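Local structure of putative oxidoreductase molybdopterin-binding subunit (4ZOH) at residues V23-V34 with L235-P243; P164-A172 with L179-S187. The protein binds a pterin cytosine dinucleotide cofactor and probably serves as the catalytic subunit of a molybdenum-containing oxidoreductase of the xanthine dehydrogenase and aldehyde oxidase family. All coordinates share one frame; numbering follows the deposited sequence.

Contact 1: residues V23-V34 with L235-P243; sequences VDDIELPGTLFV and LRKPLKWVP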
loop_
_atom_site.group_PDB
_atom_site.type_symbol
_atom_site.label_atom_id
_atom_site.label_comp_id
_atom_site.label_asym_id
_atom_site.label_seq_id
_atom_site.Cartn_x
_atom_site.Cartn_y
_atom_site.Cartn_z
ATOM N N VAL A 23 -6.536 9.036 2.888
ATOM C CA VAL A 23 -6.810 7.691 3.455
ATOM C C VAL A 23 -7.532 6.759 2.495
ATOM O O VAL A 23 -7.205 5.573 2.439
ATOM C CB VAL A 23 -7.464 7.735 4.880
ATOM C CG1 VAL A 23 -8.901 8.207 4.845
ATOM C CG2 VAL A 23 -7.300 6.343 5.605
ATOM N N ASP A 24 -8.504 7.280 1.713
ATOM C CA ASP A 24 -9.254 6.387 0.831
ATOM C C ASP A 24 -8.522 6.025 -0.465
ATOM O O ASP A 24 -8.974 5.120 -1.216
ATOM C CB ASP A 24 -10.672 6.920 0.526
ATOM C CG ASP A 24 -11.609 5.821 0.071
ATOM O OD1 ASP A 24 -11.384 4.673 0.534
ATOM O OD2 ASP A 24 -12.600 6.096 -0.691
ATOM N N ASP A 25 -7.350 6.657 -0.669
ATOM C CA ASP A 25 -6.486 6.309 -1.788
ATOM C C ASP A 25 -5.582 5.126 -1.446
ATOM O O ASP A 25 -4.730 4.742 -2.278
ATOM C CB ASP A 25 -5.578 7.484 -2.169
ATOM C CG ASP A 25 -6.366 8.775 -2.446
ATOM O OD1 ASP A 25 -7.539 8.729 -2.853
ATOM O OD2 ASP A 25 -5.775 9.808 -2.162
ATOM N N ILE A 26 -5.681 4.634 -0.201
ATOM C CA ILE A 26 -4.832 3.536 0.264
ATOM C C ILE A 26 -5.583 2.230 0.285
ATOM O O ILE A 26 -6.725 2.195 0.682
ATOM C CB ILE A 26 -4.192 3.799 1.645
ATOM C CG1 ILE A 26 -3.531 5.187 1.626
ATOM C CG2 ILE A 26 -3.149 2.712 1.905
ATOM C CD1 ILE A 26 -3.195 5.706 3.005
ATOM N N GLU A 27 -4.916 1.168 -0.156
ATOM C CA GLU A 27 -5.490 -0.171 -0.228
ATOM C C GLU A 27 -4.477 -1.178 0.319
ATOM O O GLU A 27 -3.288 -1.025 0.118
ATOM C CB GLU A 27 -5.825 -0.612 -1.684
ATOM C CG GLU A 27 -6.976 0.109 -2.351
ATOM C CD GLU A 27 -8.242 0.125 -1.523
ATOM O OE1 GLU A 27 -8.463 -0.799 -0.723
ATOM O OE2 GLU A 27 -9.032 1.091 -1.666
ATOM N N LEU A 28 -4.958 -2.231 0.966
ATOM C CA LEU A 28 -4.106 -3.353 1.291
ATOM C C LEU A 28 -4.759 -4.646 0.709
ATOM O O LEU A 28 -5.961 -4.646 0.372
ATOM C CB LEU A 28 -3.988 -3.408 2.811
ATOM C CG LEU A 28 -3.053 -2.346 3.381
ATOM C CD1 LEU A 28 -3.262 -2.191 4.897
ATOM C CD2 LEU A 28 -1.568 -2.507 2.974
ATOM N N PRO A 29 -3.999 -5.744 0.588
ATOM C CA PRO A 29 -4.566 -7.014 0.026
ATOM C C PRO A 29 -5.755 -7.495 0.889
ATOM O O PRO A 29 -5.654 -7.482 2.106
ATOM C CB PRO A 29 -3.410 -8.021 0.204
ATOM C CG PRO A 29 -2.152 -7.187 0.347
ATOM C CD PRO A 29 -2.609 -5.944 1.090
ATOM N N GLY A 30 -6.847 -7.898 0.254
ATOM C CA GLY A 30 -8.061 -8.334 0.936
ATOM C C GLY A 30 -8.805 -7.329 1.793
ATOM O O GLY A 30 -9.575 -7.723 2.641
ATOM N N THR A 31 -8.604 -6.037 1.571
ATOM C CA THR A 31 -9.263 -4.999 2.362
ATOM C C THR A 31 -10.770 -5.158 2.308
ATOM O O THR A 31 -11.319 -5.323 1.233
ATOM C CB THR A 31 -8.893 -3.585 1.831
ATOM O OG1 THR A 31 -7.474 -3.349 2.068
ATOM C CG2 THR A 31 -9.728 -2.540 2.589
ATOM N N LEU A 32 -11.406 -5.141 3.467
ATOM C CA LEU A 32 -12.845 -5.185 3.576
ATOM C C LEU A 32 -13.399 -3.768 3.874
ATOM O O LEU A 32 -12.661 -2.894 4.367
ATOM C CB LEU A 32 -13.263 -6.144 4.725
ATOM C CG LEU A 32 -12.921 -7.639 4.551
ATOM C CD1 LEU A 32 -13.223 -8.430 5.826
ATOM C CD2 LEU A 32 -13.762 -8.173 3.427
ATOM N N PHE A 33 -14.675 -3.545 3.564
ATOM C CA PHE A 33 -15.292 -2.242 3.800
ATOM C C PHE A 33 -16.242 -2.305 4.975
ATOM O O PHE A 33 -17.005 -3.266 5.102
ATOM C CB PHE A 33 -15.984 -1.698 2.549
ATOM C CG PHE A 33 -16.283 -0.246 2.660
ATOM C CD1 PHE A 33 -17.526 0.198 3.191
ATOM C CD2 PHE A 33 -15.263 0.723 2.344
ATOM C CE1 PHE A 33 -17.772 1.565 3.340
ATOM C CE2 PHE A 33 -15.511 2.090 2.514
ATOM C CZ PHE A 33 -16.777 2.510 2.994
ATOM N N VAL A 34 -16.174 -1.276 5.821
ATOM C CA VAL A 34 -16.917 -1.178 7.099
ATOM C C VAL A 34 -17.872 0.018 7.042
ATOM O O VAL A 34 -17.454 1.130 6.710
ATOM C CB VAL A 34 -15.904 -1.062 8.273
ATOM C CG1 VAL A 34 -16.548 -0.903 9.657
ATOM C CG2 VAL A 34 -14.964 -2.285 8.297
ATOM N N LEU A 235 -10.812 -9.414 13.273
ATOM C CA LEU A 235 -10.991 -9.941 11.938
ATOM C C LEU A 235 -9.706 -10.337 11.183
ATOM O O LEU A 235 -9.777 -11.175 10.298
ATOM C CB LEU A 235 -11.793 -8.960 11.091
ATOM C CG LEU A 235 -13.281 -9.178 11.340
ATOM C CD1 LEU A 235 -13.868 -8.059 12.120
ATOM C CD2 LEU A 235 -14.025 -9.282 10.009
ATOM N N ARG A 236 -8.554 -9.729 11.475
ATOM C CA ARG A 236 -7.296 -10.114 10.760
ATOM C C ARG A 236 -7.245 -9.873 9.229
ATOM O O ARG A 236 -6.424 -10.521 8.542
ATOM C CB ARG A 236 -6.922 -11.602 11.024
ATOM C CG ARG A 236 -6.911 -12.043 12.487
ATOM C CD ARG A 236 -6.305 -11.041 13.420
ATOM N NE ARG A 236 -6.294 -11.600 14.787
ATOM C CZ ARG A 236 -5.278 -12.273 15.331
ATOM N NH1 ARG A 236 -4.166 -12.522 14.633
ATOM N NH2 ARG A 236 -5.357 -12.669 16.580
ATOM N N LYS A 237 -8.169 -9.048 8.696
ATOM C CA LYS A 237 -8.101 -8.481 7.357
ATOM C C LYS A 237 -7.982 -6.970 7.543
ATOM O O LYS A 237 -8.314 -6.433 8.615
ATOM C CB LYS A 237 -9.327 -8.812 6.502
ATOM C CG LYS A 237 -9.731 -10.287 6.416
ATOM C CD LYS A 237 -8.876 -11.008 5.386
ATOM C CE LYS A 237 -9.141 -12.509 5.463
ATOM N NZ LYS A 237 -8.516 -13.168 4.295
ATOM N N PRO A 238 -7.407 -6.283 6.542
ATOM C CA PRO A 238 -7.512 -4.841 6.582
ATOM C C PRO A 238 -8.986 -4.379 6.385
ATOM O O PRO A 238 -9.758 -5.023 5.683
ATOM C CB PRO A 238 -6.662 -4.399 5.398
ATOM C CG PRO A 238 -5.842 -5.612 5.001
ATOM C CD PRO A 238 -6.735 -6.770 5.308
ATOM N N LEU A 239 -9.346 -3.296 7.067
ATOM C CA LEU A 239 -10.720 -2.852 7.168
ATOM C C LEU A 239 -10.656 -1.343 6.889
ATOM O O LEU A 239 -9.953 -0.602 7.614
ATOM C CB LEU A 239 -11.183 -3.042 8.633
ATOM C CG LEU A 239 -11.208 -4.476 9.269
ATOM C CD1 LEU A 239 -11.947 -4.361 10.625
ATOM C CD2 LEU A 239 -11.865 -5.561 8.396
ATOM N N LYS A 240 -11.370 -0.940 5.838
ATOM C CA LYS A 240 -11.484 0.447 5.391
ATOM C C LYS A 240 -12.833 0.997 5.836
ATOM O O LYS A 240 -13.890 0.404 5.557
ATOM C CB LYS A 240 -11.421 0.508 3.834
ATOM C CG LYS A 240 -11.694 1.872 3.201
ATOM C CD LYS A 240 -10.471 2.818 3.369
ATOM C CE LYS A 240 -9.247 2.452 2.503
ATOM N NZ LYS A 240 -9.643 2.631 1.043
ATOM N N TRP A 241 -12.794 2.132 6.511
ATOM C CA TRP A 241 -14.023 2.785 6.849
ATOM C C TRP A 241 -14.044 4.199 6.190
ATOM O O TRP A 241 -13.109 5.019 6.447
ATOM C CB TRP A 241 -14.076 2.972 8.367
ATOM C CG TRP A 241 -15.177 3.979 8.750
ATOM C CD1 TRP A 241 -16.501 3.873 8.493
ATOM C CD2 TRP A 241 -15.002 5.266 9.384
ATOM N NE1 TRP A 241 -17.184 4.992 8.998
ATOM C CE2 TRP A 241 -16.283 5.837 9.556
ATOM C CE3 TRP A 241 -13.892 5.964 9.875
ATOM C CZ2 TRP A 241 -16.482 7.122 10.169
ATOM C CZ3 TRP A 241 -14.100 7.206 10.542
ATOM C CH2 TRP A 241 -15.386 7.771 10.652
ATOM N N VAL A 242 -15.078 4.490 5.395
ATOM C CA VAL A 242 -15.275 5.872 4.902
ATOM C C VAL A 242 -16.766 6.213 4.993
ATOM O O VAL A 242 -17.547 5.642 4.297
ATOM C CB VAL A 242 -14.772 6.101 3.466
ATOM C CG1 VAL A 242 -14.969 7.575 3.041
ATOM C CG2 VAL A 242 -13.313 5.692 3.331
ATOM N N PRO A 243 -17.145 7.149 5.863
ATOM C CA PRO A 243 -18.558 7.582 5.966
ATOM C C PRO A 243 -19.036 8.298 4.711
ATOM O O PRO A 243 -18.209 8.917 3.971
ATOM C CB PRO A 243 -18.544 8.536 7.174
ATOM C CG PRO A 243 -17.150 9.099 7.103
ATOM C CD PRO A 243 -16.261 7.992 6.683
HETATM O O HOH W 1 -10.585 0.050 0.584
HETATM O O HOH W 2 -18.775 3.505 5.977
#

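Contact 2: residues P164-A172 with L179-S187; sequences PLETRGALA and LTFYSSTQS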
loop_
_atom_site.group_PDB
_atom_site.type_symbol
_atom_site.label_atom_id
_atom_site.label_comp_id
_atom_site.label_asym_id
_atom_site.label_seq_id
_atom_site.Cartn_x
_atom_site.Cartn_y
_atom_site.Cartn_z
ATOM N N PRO A 164 -15.073 19.735 6.581
ATOM C CA PRO A 164 -13.885 19.642 5.711
ATOM C C PRO A 164 -14.280 18.892 4.447
ATOM O O PRO A 164 -15.190 18.040 4.488
ATOM C CB PRO A 164 -12.909 18.783 6.515
ATOM C CG PRO A 164 -13.767 17.956 7.440
ATOM C CD PRO A 164 -14.966 18.827 7.743
ATOM N N LEU A 165 -13.630 19.201 3.318
ATOM C CA LEU A 165 -14.073 18.558 2.045
ATOM C C LEU A 165 -13.760 17.058 2.003
ATOM O O LEU A 165 -14.431 16.317 1.283
ATOM C CB LEU A 165 -13.339 19.210 0.870
ATOM C CG LEU A 165 -14.115 19.820 -0.278
ATOM C CD1 LEU A 165 -13.086 19.539 -1.356
ATOM C CD2 LEU A 165 -15.446 19.222 -0.731
ATOM N N GLU A 166 -12.708 16.630 2.677
ATOM C CA GLU A 166 -12.542 15.190 2.952
ATOM C C GLU A 166 -13.120 14.874 4.352
ATOM O O GLU A 166 -12.689 15.457 5.395
ATOM C CB GLU A 166 -11.050 14.715 2.927
ATOM C CG GLU A 166 -10.905 13.179 3.032
ATOM C CD GLU A 166 -9.642 12.713 3.740
ATOM O OE1 GLU A 166 -9.295 11.508 3.638
ATOM O OE2 GLU A 166 -8.943 13.514 4.423
ATOM N N THR A 167 -14.045 13.926 4.379
ATOM C CA THR A 167 -14.554 13.339 5.660
ATOM C C THR A 167 -13.493 12.596 6.424
ATOM O O THR A 167 -12.370 12.470 5.962
ATOM C CB THR A 167 -15.692 12.363 5.451
ATOM O OG1 THR A 167 -15.212 11.234 4.727
ATOM C CG2 THR A 167 -16.861 13.008 4.634
ATOM N N ARG A 168 -13.836 12.218 7.661
ATOM C CA ARG A 168 -13.057 11.235 8.425
ATOM C C ARG A 168 -12.877 10.026 7.542
ATOM O O ARG A 168 -13.580 9.861 6.523
ATOM C CB ARG A 168 -13.858 10.822 9.713
ATOM C CG ARG A 168 -13.999 11.995 10.695
ATOM C CD ARG A 168 -15.129 11.745 11.716
ATOM N NE ARG A 168 -16.367 11.401 11.037
ATOM C CZ ARG A 168 -17.391 10.738 11.577
ATOM N NH1 ARG A 168 -18.432 10.471 10.797
ATOM N NH2 ARG A 168 -17.377 10.404 12.887
ATOM N N GLY A 169 -11.993 9.127 7.961
ATOM C CA GLY A 169 -11.865 7.837 7.235
ATOM C C GLY A 169 -10.671 7.156 7.825
ATOM O O GLY A 169 -9.753 7.825 8.390
ATOM N N ALA A 170 -10.625 5.841 7.677
ATOM C CA ALA A 170 -9.558 5.100 8.335
ATOM C C ALA A 170 -9.426 3.717 7.736
ATOM O O ALA A 170 -10.363 3.212 7.054
ATOM C CB ALA A 170 -9.807 4.990 9.837
ATOM N N LEU A 171 -8.220 3.180 7.936
ATOM C CA LEU A 171 -7.845 1.889 7.400
ATOM C C LEU A 171 -7.012 1.172 8.455
ATOM O O LEU A 171 -5.971 1.690 8.850
ATOM C CB LEU A 171 -7.013 2.021 6.093
ATOM C CG LEU A 171 -6.458 0.736 5.476
ATOM C CD1 LEU A 171 -7.548 -0.296 5.070
ATOM C CD2 LEU A 171 -5.534 1.087 4.271
ATOM N N ALA A 172 -7.478 -0.005 8.882
ATOM C CA ALA A 172 -6.882 -0.683 10.059
ATOM C C ALA A 172 -6.482 -2.124 9.721
ATOM O O ALA A 172 -7.215 -2.836 9.067
ATOM C CB ALA A 172 -7.865 -0.673 11.213
ATOM N N LEU A 179 -0.862 -3.571 15.281
ATOM C CA LEU A 179 -1.900 -2.836 14.563
ATOM C C LEU A 179 -1.280 -1.692 13.777
ATOM O O LEU A 179 -0.635 -0.836 14.351
ATOM C CB LEU A 179 -2.921 -2.213 15.515
ATOM C CG LEU A 179 -4.142 -1.464 14.932
ATOM C CD1 LEU A 179 -4.909 -2.255 13.917
ATOM C CD2 LEU A 179 -5.024 -0.971 16.073
ATOM N N THR A 180 -1.492 -1.675 12.467
ATOM C CA THR A 180 -1.182 -0.416 11.696
ATOM C C THR A 180 -2.507 0.264 11.374
ATOM O O THR A 180 -3.407 -0.421 10.913
ATOM C CB THR A 180 -0.361 -0.716 10.438
ATOM O OG1 THR A 180 0.863 -1.333 10.849
ATOM C CG2 THR A 180 -0.039 0.543 9.689
ATOM N N PHE A 181 -2.632 1.558 11.694
ATOM C CA PHE A 181 -3.907 2.325 11.583
ATOM C C PHE A 181 -3.686 3.622 10.802
ATOM O O PHE A 181 -2.914 4.494 11.287
ATOM C CB PHE A 181 -4.396 2.750 13.011
ATOM C CG PHE A 181 -5.895 3.041 13.076
ATOM C CD1 PHE A 181 -6.820 2.019 13.198
ATOM C CD2 PHE A 181 -6.382 4.344 13.039
ATOM C CE1 PHE A 181 -8.208 2.284 13.241
ATOM C CE2 PHE A 181 -7.749 4.617 13.114
ATOM C CZ PHE A 181 -8.669 3.589 13.223
ATOM N N TYR A 182 -4.314 3.763 9.614
ATOM C CA TYR A 182 -4.210 5.017 8.835
ATOM C C TYR A 182 -5.488 5.783 9.109
ATOM O O TYR A 182 -6.542 5.184 9.123
ATOM C CB TYR A 182 -4.136 4.783 7.340
ATOM C CG TYR A 182 -3.015 3.905 6.832
ATOM C CD1 TYR A 182 -1.895 4.482 6.184
ATOM C CD2 TYR A 182 -3.088 2.513 6.950
ATOM C CE1 TYR A 182 -0.910 3.677 5.642
ATOM C CE2 TYR A 182 -2.088 1.708 6.426
ATOM C CZ TYR A 182 -1.022 2.307 5.790
ATOM O OH TYR A 182 -0.050 1.508 5.331
ATOM N N SER A 183 -5.408 7.087 9.271
ATOM C CA SER A 183 -6.613 7.795 9.568
ATOM C C SER A 183 -6.510 9.228 9.102
ATOM O O SER A 183 -5.412 9.867 9.201
ATOM C CB SER A 183 -6.898 7.781 11.101
ATOM O OG SER A 183 -8.163 8.402 11.410
ATOM N N SER A 184 -7.655 9.746 8.697
ATOM C CA SER A 184 -7.766 11.150 8.375
ATOM C C SER A 184 -7.880 11.842 9.717
ATOM O O SER A 184 -8.964 12.036 10.249
ATOM C CB SER A 184 -8.967 11.433 7.436
ATOM O OG SER A 184 -9.003 12.818 7.090
ATOM N N THR A 185 -6.746 12.092 10.318
ATOM C CA THR A 185 -6.741 12.596 11.679
ATOM C C THR A 185 -5.863 13.859 11.743
ATOM O O THR A 185 -5.090 14.087 10.791
ATOM C CB THR A 185 -6.192 11.521 12.661
ATOM O OG1 THR A 185 -6.325 11.988 13.993
ATOM C CG2 THR A 185 -4.737 11.184 12.393
ATOM N N GLN A 186 -5.914 14.601 12.861
ATOM C CA GLN A 186 -5.043 15.807 13.044
ATOM C C GLN A 186 -3.670 15.521 13.661
ATOM O O GLN A 186 -2.803 16.396 13.730
ATOM C CB GLN A 186 -5.764 16.943 13.785
ATOM C CG GLN A 186 -6.959 17.432 13.001
ATOM C CD GLN A 186 -7.661 18.621 13.629
ATOM O OE1 GLN A 186 -8.896 18.712 13.566
ATOM N NE2 GLN A 186 -6.914 19.491 14.255
ATOM N N SER A 187 -3.445 14.272 14.078
ATOM C CA SER A 187 -2.171 13.926 14.671
ATOM C C SER A 187 -2.049 12.423 14.733
ATOM O O SER A 187 -2.816 11.804 15.462
ATOM C CB SER A 187 -2.073 14.445 16.131
ATOM O OG SER A 187 -0.829 14.077 16.726
HETATM O O HOH W 3 -11.013 9.216 10.700
#

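Contact 1: residues V23-V34 with L235-P243
The ring of F33 carries the carbonyl O of K240 over one face, 3.5 Å above its plane and displaced toward the rim, while the carbonyl O of V242 meets the ring edge beside CZ. The indole of W241 is approached in its own plane by V34 O, 3.4 Å from CD1, and P243 CD packs over one of its faces. Strands 32-34 and 239-241 pair in parallel, their directions 37° apart, with F33 and W241 on opposite faces: L32 N bonds P238 O, K240 N bonds L32 O and V34 N bonds K240 O, each at 2.8 Å. On the F33 side of the sheet, K240 leaves with CG anti to the backbone N (chi1 173°) and then bends at each further torsion, bringing its ammonium to the 3-10 segment 23-25 and the loop that follows. There NZ forms a salt bridge to D24 OD1 at 2.7 Å, on the anti side of the carboxylate and 21° out of its plane. A longer, weak salt bridge reaches E27 OE2, another weak bond goes to I26 O, and a water joins NZ to E27 OE1, which would be expected to offset the charge of a buried lysine. D24 also pairs with R88. Nearer the turn, P238 CG packs 3.6 Å from L28 CB, and T31 OG1 bonds L28 O, bracing the type II turn 28-31. On the W241 face of the sheet, V34 CG2 meets L239 CB at 3.9 Å, and both residues rest on L228 of helix 223-235. Strand 79-85 flanks F33 and strand 170-174 flanks L239 and W241, which places 239-241 inside the mixed sheet.

Contact 2: residues P164-A172 with L179-S187
G169-A172 pairs with F181-S184 in antiparallel register, L171 and Y182 forming the hydrogen-bonded pair through Y182 N to L171 O (2.8 Å) and L171 N to Y182 O (2.9 Å), with S184 N to G169 O continuing the pairing past the strand ends. L171 and Y182 lie side by side and point the same way, CD2 of each 3.9 Å apart, and L171 O sits at the edge of the tyrosine ring, in its plane. On the other face, the ring of F181 leans across two small residues: CD1 is 3.5 Å from A172 CB and CZ is 3.8 Å from A170 CB. This is the beta hairpin of strands 170-174 and 179-183, and its F181 face is covered by helices 188-199 and 223-235, with L191, L195 and A229 against the ring. Beyond the strand, S184 is the centre of an inverse gamma turn; its OG, anti to the backbone N (chi1 -177°), donates to E166 OE2 at 2.8 Å from above the carboxylate plane, 59° out of it. G212 N also bonds E166 OE2, and K218 NZ reaches S184 OG. S183 OG bonds E225 OE2 and accepts a hydrogen bond from a water 3.0 Å away, which in turn accepts from G169 N.

In the fold
Strands 239-241 and 170-174 are neighbours in one mixed sheet, so the pairings of contacts 1 and 2 are separated by just one, tied by probable hydrogen bonds from W241 N to A170 O and from A172 N to L239 O. Contact 2, nested inside the chain loop that contact 1 closes, is buried: an antiparallel hairpin with a serine-glutamate hydrogen bond at its loop end, where the E166 side chain is about 8 Å from the iron-sulfur cluster and the S184 side chain about 9 Å from the pterin cytosine dinucleotide. Contact 1 lies farther out and is partly buried; other protein chains, including a second copy of this one, pack on it. It joins the hammerhead domain to the cofactor-binding domain through parallel pairing and a lysine-carboxylate cluster. Helix 223-235 packs against both.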